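PDB 2R9Q: 2'-deoxycytidine 5'-triphosphate deaminase from Agrobacterium tumefaciens, which probably catalyses the hydrolytic deamination of dCTP to dUTP with release of ammonia. Local coordinates for residues B[63-66]-B[67-70]; B[138-141]-B[142-145]; B[235-238]-B[239-242]. All blocks are in the same frame, centred on the assembly; numbering follows the deposited sequence.

In the fold
Contacts 1 and 2 are neighbours within the N-terminal dUTPase-like domain, their centres about 13 Å apart. Y145, on the strand that contact 2 leads into, is the bridge: its CE2 lies 3.5 Å from V66 CB at the start of the helix of contact 1, and its hydroxyl end approaches I67. D128 serves both, since it bonds to V66 N of contact 1 and to Y140 OH of contact 2. Contact 3 belongs to the C-terminal domain, with its centre about 39 Å from that of contact 1 and about 37 Å from that of contact 2. There V238 and W242 pack against a bound peptide, whereas contact 1 reaches the second subunit through K69.

Contact 1 of 3, residues B[63-66]-B[67-70]; sequences GTRV and IDKL
The guanidinium group of R65 lies over the CG2 methyl of I67, which sits beneath the centre of one flat face; I67 CG2 lies 3.4 Å from R65 CZ. The two side chains run side by side in the same direction at the start of helix 66-71, where R65 holds the N-cap position. A bend at chi3 (-52°) turns the end of the arginine back toward the helix and brings NH2 to D68, three residues on. The result is a salt bridge of 3.1 Å between R65 NH2 and D68 OD1, met on the syn side but tilted out of the carboxylate plane. The two flat groups are twisted 63° apart, and the bridge is not the planar two-pronged kind. Aspartate suits this first turn because its negative charge would probably also be favoured by the helix N-terminus.

The backbone of the cap works alongside. R65 O takes two weak hydrogen bonds, from D68 N at 3.1 Å and from K69 N at 3.5 Å, while V66 N, which has no acceptor in an earlier turn, is bound by D128 OD1. T64 points its CG2 methyl across the aliphatic part of K69, the chains meeting at about a right angle, and the T64 CG2 to K69 CG distance of 3.3 Å is tighter than usual carbon packing. A lysine fits because its stem offers methylenes here, and its bent chain carries NZ away to the carbonyls of M59 and P60 and to a salt bridge with E327 of the second subunit. V66 and L70, both buried, add loose apolar packing between V66 CG1 and L70 CD2 at 4.3 Å. The first full-strength bond of the helix here is L70 N to V66 O, 3.1 Å long with an almost straight N-H...O angle of 175°.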
ATOM      1  N   GLY B  63      32.227 -18.945   4.539  1.00 73.70           N
ATOM      2  CA  GLY B  63      32.148 -20.274   5.130  1.00 74.17           C
ATOM      3  C   GLY B  63      30.762 -20.700   5.595  1.00 74.59           C
ATOM      4  O   GLY B  63      30.644 -21.420   6.587  1.00 74.73           O
ATOM      5  N   THR B  64      29.713 -20.263   4.889  1.00 74.49           N
ATOM      6  CA  THR B  64      28.348 -20.702   5.175  1.00 74.53           C
ATOM      7  C   THR B  64      27.694 -21.316   3.941  1.00 74.36           C
ATOM      8  O   THR B  64      27.592 -20.663   2.908  1.00 73.95           O
ATOM      9  CB  THR B  64      27.426 -19.549   5.651  1.00 74.68           C
ATOM     10  OG1 THR B  64      28.050 -18.803   6.708  1.00 73.89           O
ATOM     11  CG2 THR B  64      26.071 -20.111   6.118  1.00 73.53           C
ATOM     12  N   ARG B  65      27.268 -22.575   4.063  1.00 74.11           N
ATOM     13  CA  ARG B  65      26.442 -23.232   3.048  1.00 74.51           C
ATOM     14  C   ARG B  65      25.028 -22.663   3.066  1.00 73.29           C
ATOM     15  O   ARG B  65      24.479 -22.387   4.121  1.00 71.29           O
ATOM     16  CB  ARG B  65      26.385 -24.745   3.259  1.00 74.31           C
ATOM     17  CG  ARG B  65      27.749 -25.448   3.214  1.00 75.57           C
ATOM     18  CD  ARG B  65      27.610 -26.963   3.157  1.00 76.08           C
ATOM     19  NE  ARG B  65      26.737 -27.489   4.212  1.00 77.56           N
ATOM     20  CZ  ARG B  65      25.997 -28.603   4.130  1.00 76.77           C
ATOM     21  NH1 ARG B  65      25.992 -29.357   3.025  1.00 77.54           N
ATOM     22  NH2 ARG B  65      25.239 -28.960   5.164  1.00 75.26           N
ATOM     23  N   VAL B  66      24.449 -22.484   1.882  1.00 72.97           N
ATOM     24  CA  VAL B  66      23.081 -21.980   1.778  1.00 72.66           C
ATOM     25  C   VAL B  66      22.109 -22.884   2.558  1.00 73.47           C
ATOM     26  O   VAL B  66      21.214 -22.383   3.248  1.00 70.90           O
ATOM     27  CB  VAL B  66      22.625 -21.806   0.297  1.00 72.24           C
ATOM     28  CG1 VAL B  66      21.151 -21.475   0.242  1.00 69.97           C
ATOM     29  CG2 VAL B  66      23.452 -20.733  -0.404  1.00 68.79           C
ATOM     30  N   ILE B  67      22.339 -24.201   2.479  1.00 74.94           N
ATOM     31  CA  ILE B  67      21.498 -25.183   3.165  1.00 76.92           C
ATOM     32  C   ILE B  67      21.530 -25.061   4.700  1.00 78.52           C
ATOM     33  O   ILE B  67      20.535 -25.348   5.335  1.00 78.09           O
ATOM     34  CB  ILE B  67      21.774 -26.657   2.684  1.00 76.91           C
ATOM     35  CG1 ILE B  67      20.507 -27.516   2.842  1.00 77.60           C
ATOM     36  CG2 ILE B  67      22.990 -27.293   3.388  1.00 75.02           C
ATOM     37  CD1 ILE B  67      19.302 -27.038   2.011  1.00 77.39           C
ATOM     38  N   ASP B  68      22.646 -24.613   5.279  1.00 80.64           N
ATOM     39  CA  ASP B  68      22.722 -24.353   6.717  1.00 82.63           C
ATOM     40  C   ASP B  68      21.849 -23.193   7.168  1.00 84.10           C
ATOM     41  O   ASP B  68      21.062 -23.318   8.104  1.00 83.93           O
ATOM     42  CB  ASP B  68      24.161 -24.088   7.154  1.00 82.65           C
ATOM     43  CG  ASP B  68      25.058 -25.304   6.996  1.00 81.84           C
ATOM     44  OD1 ASP B  68      24.542 -26.439   6.902  1.00 80.41           O
ATOM     45  OD2 ASP B  68      26.286 -25.108   6.967  1.00 79.96           O
ATOM     46  N   LYS B  69      21.993 -22.057   6.515  1.00 86.25           N
ATOM     47  CA  LYS B  69      21.139 -20.905   6.816  1.00 88.07           C
ATOM     48  C   LYS B  69      19.632 -21.248   6.716  1.00 89.39           C
ATOM     49  O   LYS B  69      18.856 -20.934   7.618  1.00 89.31           O
ATOM     50  CB  LYS B  69      21.519 -19.716   5.932  1.00 87.82           C
ATOM     51  CG  LYS B  69      22.873 -19.139   6.278  1.00 87.83           C
ATOM     52  CD  LYS B  69      22.839 -18.248   7.542  1.00 87.17           C
ATOM     53  CE  LYS B  69      22.688 -16.754   7.228  1.00 86.91           C
ATOM     54  NZ  LYS B  69      23.952 -15.974   7.324  1.00 83.88           N
ATOM     55  N   LEU B  70      19.241 -21.894   5.624  1.00 90.95           N
ATOM     56  CA  LEU B  70      17.907 -22.470   5.474  1.00 92.06           C
ATOM     57  C   LEU B  70      17.475 -23.294   6.694  1.00 93.63           C
ATOM     58  O   LEU B  70      16.437 -23.039   7.276  1.00 93.91           O
ATOM     59  CB  LEU B  70      17.853 -23.342   4.199  1.00 92.05           C
ATOM     60  CG  LEU B  70      17.085 -22.872   2.953  1.00 90.83           C
ATOM     61  CD1 LEU B  70      17.060 -21.371   2.852  1.00 89.55           C
ATOM     62  CD2 LEU B  70      17.652 -23.499   1.681  1.00 90.82           C
TER

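Contact 2 of 3, residues B[138-141]-B[142-145]; sequences AGYT and GPLY
At G142 the backbone changes direction, passing from the loop of residues 138-141 into strand 143-150. G142 takes backbone angles near 156° and -177°, a conformation suited to glycine, and its CA lies against the ring of Y140, 3.6 Å from Y140 CE2. P143 follows with a restricted phi that suits an extended start to the strand.

Y140 reaches forward over this corner. With CG anti to the backbone N (chi1 177°), the ring is carried forward over G142, whose N lies over one face. The phenol oxygen ends beside P143, where Y140 OH donates to P143 O at 2.8 Å. The acceptor approaches at the ring edge, and the hydroxyl lies in the carbonyl plane. The same hydroxyl accepts from D128 N, so this buried oxygen is held by two hydrogen bonds and the ring's tilt is probably fixed. Tyrosine fits because it combines an apolar face with a polar end that bonds to main chain. L144 CD2 makes a looser apolar contact, 4.4 Å from Y140 CE2.

Y140 and L144 pack on strands 91-101 and 121-127, which flank strand 143-150 in an antiparallel sheet, while Y145 meets helix 66-71.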
ATOM      1  N   ALA B 138      35.450 -17.178  -9.280  1.00 66.13           N
ATOM      2  CA  ALA B 138      36.376 -17.954 -10.097  1.00 66.02           C
ATOM      3  C   ALA B 138      36.605 -19.268  -9.394  1.00 65.39           C
ATOM      4  O   ALA B 138      36.958 -19.278  -8.231  1.00 64.49           O
ATOM      5  CB  ALA B 138      37.694 -17.216 -10.337  1.00 65.18           C
ATOM      6  N   GLY B 139      36.320 -20.361 -10.091  1.00 65.49           N
ATOM      7  CA  GLY B 139      36.598 -21.695  -9.592  1.00 65.78           C
ATOM      8  C   GLY B 139      35.560 -22.321  -8.690  1.00 65.81           C
ATOM      9  O   GLY B 139      35.829 -23.340  -8.081  1.00 65.64           O
ATOM     10  N   TYR B 140      34.359 -21.744  -8.645  1.00 65.54           N
ATOM     11  CA  TYR B 140      33.326 -22.160  -7.709  1.00 64.72           C
ATOM     12  C   TYR B 140      32.866 -23.596  -7.969  1.00 64.17           C
ATOM     13  O   TYR B 140      32.517 -23.973  -9.097  1.00 62.68           O
ATOM     14  CB  TYR B 140      32.113 -21.189  -7.746  1.00 64.62           C
ATOM     15  CG  TYR B 140      30.943 -21.590  -6.834  1.00 64.16           C
ATOM     16  CD1 TYR B 140      30.970 -21.309  -5.466  1.00 62.13           C
ATOM     17  CD2 TYR B 140      29.807 -22.247  -7.352  1.00 62.36           C
ATOM     18  CE1 TYR B 140      29.916 -21.697  -4.643  1.00 61.64           C
ATOM     19  CE2 TYR B 140      28.766 -22.630  -6.546  1.00 60.24           C
ATOM     20  CZ  TYR B 140      28.814 -22.358  -5.191  1.00 62.89           C
ATOM     21  OH  TYR B 140      27.762 -22.739  -4.365  1.00 62.05           O
ATOM     22  N   THR B 141      32.875 -24.368  -6.885  1.00 64.07           N
ATOM     23  CA  THR B 141      32.305 -25.695  -6.803  1.00 64.12           C
ATOM     24  C   THR B 141      31.174 -25.623  -5.831  1.00 64.18           C
ATOM     25  O   THR B 141      31.381 -25.207  -4.672  1.00 63.82           O
ATOM     26  CB  THR B 141      33.293 -26.729  -6.262  1.00 63.81           C
ATOM     27  OG1 THR B 141      34.391 -26.815  -7.160  1.00 63.76           O
ATOM     28  CG2 THR B 141      32.645 -28.118  -6.119  1.00 63.78           C
ATOM     29  N   GLY B 142      29.989 -26.053  -6.284  1.00 63.41           N
ATOM     30  CA  GLY B 142      28.823 -26.069  -5.429  1.00 63.23           C
ATOM     31  C   GLY B 142      27.463 -26.009  -6.097  1.00 62.72           C
ATOM     32  O   GLY B 142      27.339 -26.018  -7.323  1.00 60.23           O
ATOM     33  N   PRO B 143      26.420 -25.958  -5.262  1.00 63.02           N
ATOM     34  CA  PRO B 143      25.054 -25.824  -5.716  1.00 63.04           C
ATOM     35  C   PRO B 143      24.692 -24.378  -6.012  1.00 62.15           C
ATOM     36  O   PRO B 143      25.426 -23.468  -5.650  1.00 61.45           O
ATOM     37  CB  PRO B 143      24.257 -26.347  -4.530  1.00 62.81           C
ATOM     38  CG  PRO B 143      25.057 -25.950  -3.395  1.00 63.48           C
ATOM     39  CD  PRO B 143      26.483 -26.060  -3.797  1.00 62.89           C
ATOM     40  N   LEU B 144      23.562 -24.202  -6.703  1.00 61.72           N
ATOM     41  CA  LEU B 144      22.995 -22.887  -6.977  1.00 60.29           C
ATOM     42  C   LEU B 144      21.550 -22.824  -6.459  1.00 59.35           C
ATOM     43  O   LEU B 144      20.822 -23.827  -6.443  1.00 57.31           O
ATOM     44  CB  LEU B 144      23.052 -22.563  -8.479  1.00 60.19           C
ATOM     45  CG  LEU B 144      24.398 -22.456  -9.212  1.00 60.12           C
ATOM     46  CD1 LEU B 144      24.186 -22.440 -10.756  1.00 58.51           C
ATOM     47  CD2 LEU B 144      25.245 -21.252  -8.767  1.00 59.06           C
ATOM     48  N   TYR B 145      21.168 -21.624  -6.020  1.00 59.13           N
ATOM     49  CA  TYR B 145      19.848 -21.359  -5.477  1.00 58.71           C
ATOM     50  C   TYR B 145      19.288 -20.123  -6.135  1.00 57.43           C
ATOM     51  O   TYR B 145      20.049 -19.200  -6.470  1.00 56.23           O
ATOM     52  CB  TYR B 145      19.922 -21.185  -3.963  1.00 59.34           C
ATOM     53  CG  TYR B 145      20.423 -22.412  -3.247  1.00 60.32           C
ATOM     54  CD1 TYR B 145      19.537 -23.333  -2.689  1.00 61.35           C
ATOM     55  CD2 TYR B 145      21.787 -22.673  -3.142  1.00 60.31           C
ATOM     56  CE1 TYR B 145      19.994 -24.470  -2.048  1.00 60.19           C
ATOM     57  CE2 TYR B 145      22.241 -23.817  -2.517  1.00 60.89           C
ATOM     58  CZ  TYR B 145      21.340 -24.711  -1.972  1.00 60.56           C
ATOM     59  OH  TYR B 145      21.784 -25.840  -1.324  1.00 61.78           O
TER

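Contact 3 of 3, residues B[235-238]-B[239-242]; sequences QHDV and LDFW
V238 O is gripped by two amides: W242 N at 3.0 Å, almost in line with the carbonyl bond, and F241 N at 3.2 Å, which comes from 47° above the carbonyl plane. The two bonds close a compact turn. F241 sets its CE2 3.5 Å from H236 CB, and the two rings stand almost perpendicular, 86° apart, in an oblique pairing. D237 O meets the edge of the F241 ring, 3.4 Å from F241 CD2.

Residues 238-241 form a turn close to type I, in the loop that joins strand 228-229 to strand 242-246 of the C-terminal dUTPase-like domain. F241 and W242 are buried, with F241 CB over one face of the indole, offset toward the rim. Large aromatic residues suit this spot: the indole offers a flat face to F241 and an edge to V238, its CE3 lying 3.4 Å from V238 O. The indole also pairs edge-to-face with F153.

D237 and D240 contrast with this apolar packing: D237 OD1 and D240 OD2 are 3.0 Å apart, both acceptors, a closeness that would probably raise the proton affinity of one carboxylate. V238 and W242 also touch apolar side chains of the bound peptide.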
ATOM      1  N   GLN B 235       0.065 -17.974 -23.330  1.00 70.53           N
ATOM      2  CA  GLN B 235      -1.319 -18.443 -23.194  1.00 71.27           C
ATOM      3  C   GLN B 235      -2.218 -17.411 -22.522  1.00 72.21           C
ATOM      4  O   GLN B 235      -3.440 -17.570 -22.485  1.00 71.97           O
ATOM      5  CB  GLN B 235      -1.366 -19.741 -22.378  1.00 71.44           C
ATOM      6  CG  GLN B 235      -0.607 -20.940 -22.998  1.00 71.86           C
ATOM      7  N   HIS B 236      -1.609 -16.356 -21.988  1.00 72.65           N
ATOM      8  CA  HIS B 236      -2.297 -15.348 -21.208  1.00 73.39           C
ATOM      9  C   HIS B 236      -2.641 -14.133 -22.092  1.00 74.42           C
ATOM     10  O   HIS B 236      -1.759 -13.578 -22.753  1.00 74.97           O
ATOM     11  CB  HIS B 236      -1.390 -14.920 -20.039  1.00 72.87           C
ATOM     12  CG  HIS B 236      -1.068 -16.031 -19.081  1.00 70.98           C
ATOM     13  ND1 HIS B 236       0.103 -16.759 -19.148  1.00 67.95           N
ATOM     14  CD2 HIS B 236      -1.764 -16.537 -18.033  1.00 69.27           C
ATOM     15  CE1 HIS B 236       0.103 -17.672 -18.192  1.00 67.22           C
ATOM     16  NE2 HIS B 236      -1.014 -17.556 -17.499  1.00 66.19           N
ATOM     17  N   ASP B 237      -3.909 -13.720 -22.105  1.00 75.06           N
ATOM     18  CA  ASP B 237      -4.303 -12.519 -22.831  1.00 75.67           C
ATOM     19  C   ASP B 237      -3.563 -11.308 -22.283  1.00 75.63           C
ATOM     20  O   ASP B 237      -3.445 -11.137 -21.064  1.00 74.59           O
ATOM     21  CB  ASP B 237      -5.803 -12.240 -22.713  1.00 76.36           C
ATOM     22  CG  ASP B 237      -6.606 -13.477 -22.429  1.00 78.22           C
ATOM     23  OD1 ASP B 237      -6.530 -13.949 -21.264  1.00 80.68           O
ATOM     24  OD2 ASP B 237      -7.296 -13.962 -23.358  1.00 76.85           O
ATOM     25  N   VAL B 238      -3.100 -10.454 -23.186  1.00 75.49           N
ATOM     26  CA  VAL B 238      -2.417  -9.224 -22.796  1.00 75.34           C
ATOM     27  C   VAL B 238      -3.276  -8.285 -21.916  1.00 74.26           C
ATOM     28  O   VAL B 238      -2.814  -7.846 -20.865  1.00 72.30           O
ATOM     29  CB  VAL B 238      -1.772  -8.494 -24.010  1.00 75.61           C
ATOM     30  CG1 VAL B 238      -0.676  -9.374 -24.594  1.00 75.81           C
ATOM     31  CG2 VAL B 238      -2.810  -8.130 -25.084  1.00 76.34           C
ATOM     32  N   LEU B 239      -4.523  -8.045 -22.311  1.00 73.51           N
ATOM     33  CA  LEU B 239      -5.385  -7.074 -21.633  1.00 73.14           C
ATOM     34  C   LEU B 239      -5.882  -7.437 -20.234  1.00 71.92           C
ATOM     35  O   LEU B 239      -6.480  -6.593 -19.565  1.00 70.68           O
ATOM     36  CB  LEU B 239      -6.604  -6.719 -22.510  1.00 73.89           C
ATOM     37  CG  LEU B 239      -6.572  -5.461 -23.393  1.00 74.26           C
ATOM     38  CD1 LEU B 239      -5.246  -4.640 -23.340  1.00 75.22           C
ATOM     39  CD2 LEU B 239      -6.930  -5.838 -24.814  1.00 73.43           C
ATOM     40  N   ASP B 240      -5.641  -8.646 -19.751  1.00 71.15           N
ATOM     41  CA  ASP B 240      -6.013  -8.885 -18.372  1.00 71.15           C
ATOM     42  C   ASP B 240      -4.831  -9.011 -17.392  1.00 69.52           C
ATOM     43  O   ASP B 240      -5.026  -9.419 -16.242  1.00 67.40           O
ATOM     44  CB  ASP B 240      -7.113  -9.956 -18.242  1.00 72.37           C
ATOM     45  CG  ASP B 240      -6.712 -11.280 -18.776  1.00 74.09           C
ATOM     46  OD1 ASP B 240      -5.537 -11.666 -18.543  1.00 75.71           O
ATOM     47  OD2 ASP B 240      -7.596 -11.918 -19.408  1.00 76.60           O
ATOM     48  N   PHE B 241      -3.644  -8.583 -17.860  1.00 67.54           N
ATOM     49  CA  PHE B 241      -2.435  -8.410 -17.044  1.00 66.45           C
ATOM     50  C   PHE B 241      -1.756  -7.050 -17.175  1.00 65.40           C
ATOM     51  O   PHE B 241      -1.166  -6.547 -16.225  1.00 62.79           O
ATOM     52  CB  PHE B 241      -1.418  -9.490 -17.386  1.00 65.63           C
ATOM     53  CG  PHE B 241      -1.864 -10.843 -16.994  1.00 65.10           C
ATOM     54  CD1 PHE B 241      -1.795 -11.233 -15.668  1.00 63.11           C
ATOM     55  CD2 PHE B 241      -2.383 -11.731 -17.941  1.00 64.54           C
ATOM     56  CE1 PHE B 241      -2.217 -12.472 -15.278  1.00 63.35           C
ATOM     57  CE2 PHE B 241      -2.832 -12.985 -17.549  1.00 65.54           C
ATOM     58  CZ  PHE B 241      -2.744 -13.358 -16.214  1.00 65.30           C
ATOM     59  N   TRP B 242      -1.817  -6.482 -18.372  1.00 64.96           N
ATOM     60  CA  TRP B 242      -1.127  -5.241 -18.683  1.00 64.92           C
ATOM     61  C   TRP B 242      -2.154  -4.226 -19.156  1.00 65.06           C
ATOM     62  O   TRP B 242      -3.148  -4.610 -19.751  1.00 65.58           O
ATOM     63  CB  TRP B 242      -0.060  -5.507 -19.732  1.00 64.46           C
ATOM     64  CG  TRP B 242       1.069  -6.432 -19.293  1.00 63.15           C
ATOM     65  CD1 TRP B 242       2.178  -6.086 -18.571  1.00 63.07           C
ATOM     66  CD2 TRP B 242       1.191  -7.837 -19.559  1.00 62.98           C
ATOM     67  NE1 TRP B 242       2.978  -7.175 -18.364  1.00 62.24           N
ATOM     68  CE2 TRP B 242       2.405  -8.268 -18.967  1.00 63.31           C
ATOM     69  CE3 TRP B 242       0.405  -8.775 -20.261  1.00 63.58           C
ATOM     70  CZ2 TRP B 242       2.857  -9.613 -19.055  1.00 63.81           C
ATOM     71  CZ3 TRP B 242       0.829 -10.115 -20.340  1.00 63.68           C
ATOM     72  CH2 TRP B 242       2.055 -10.523 -19.733  1.00 64.46           C
TER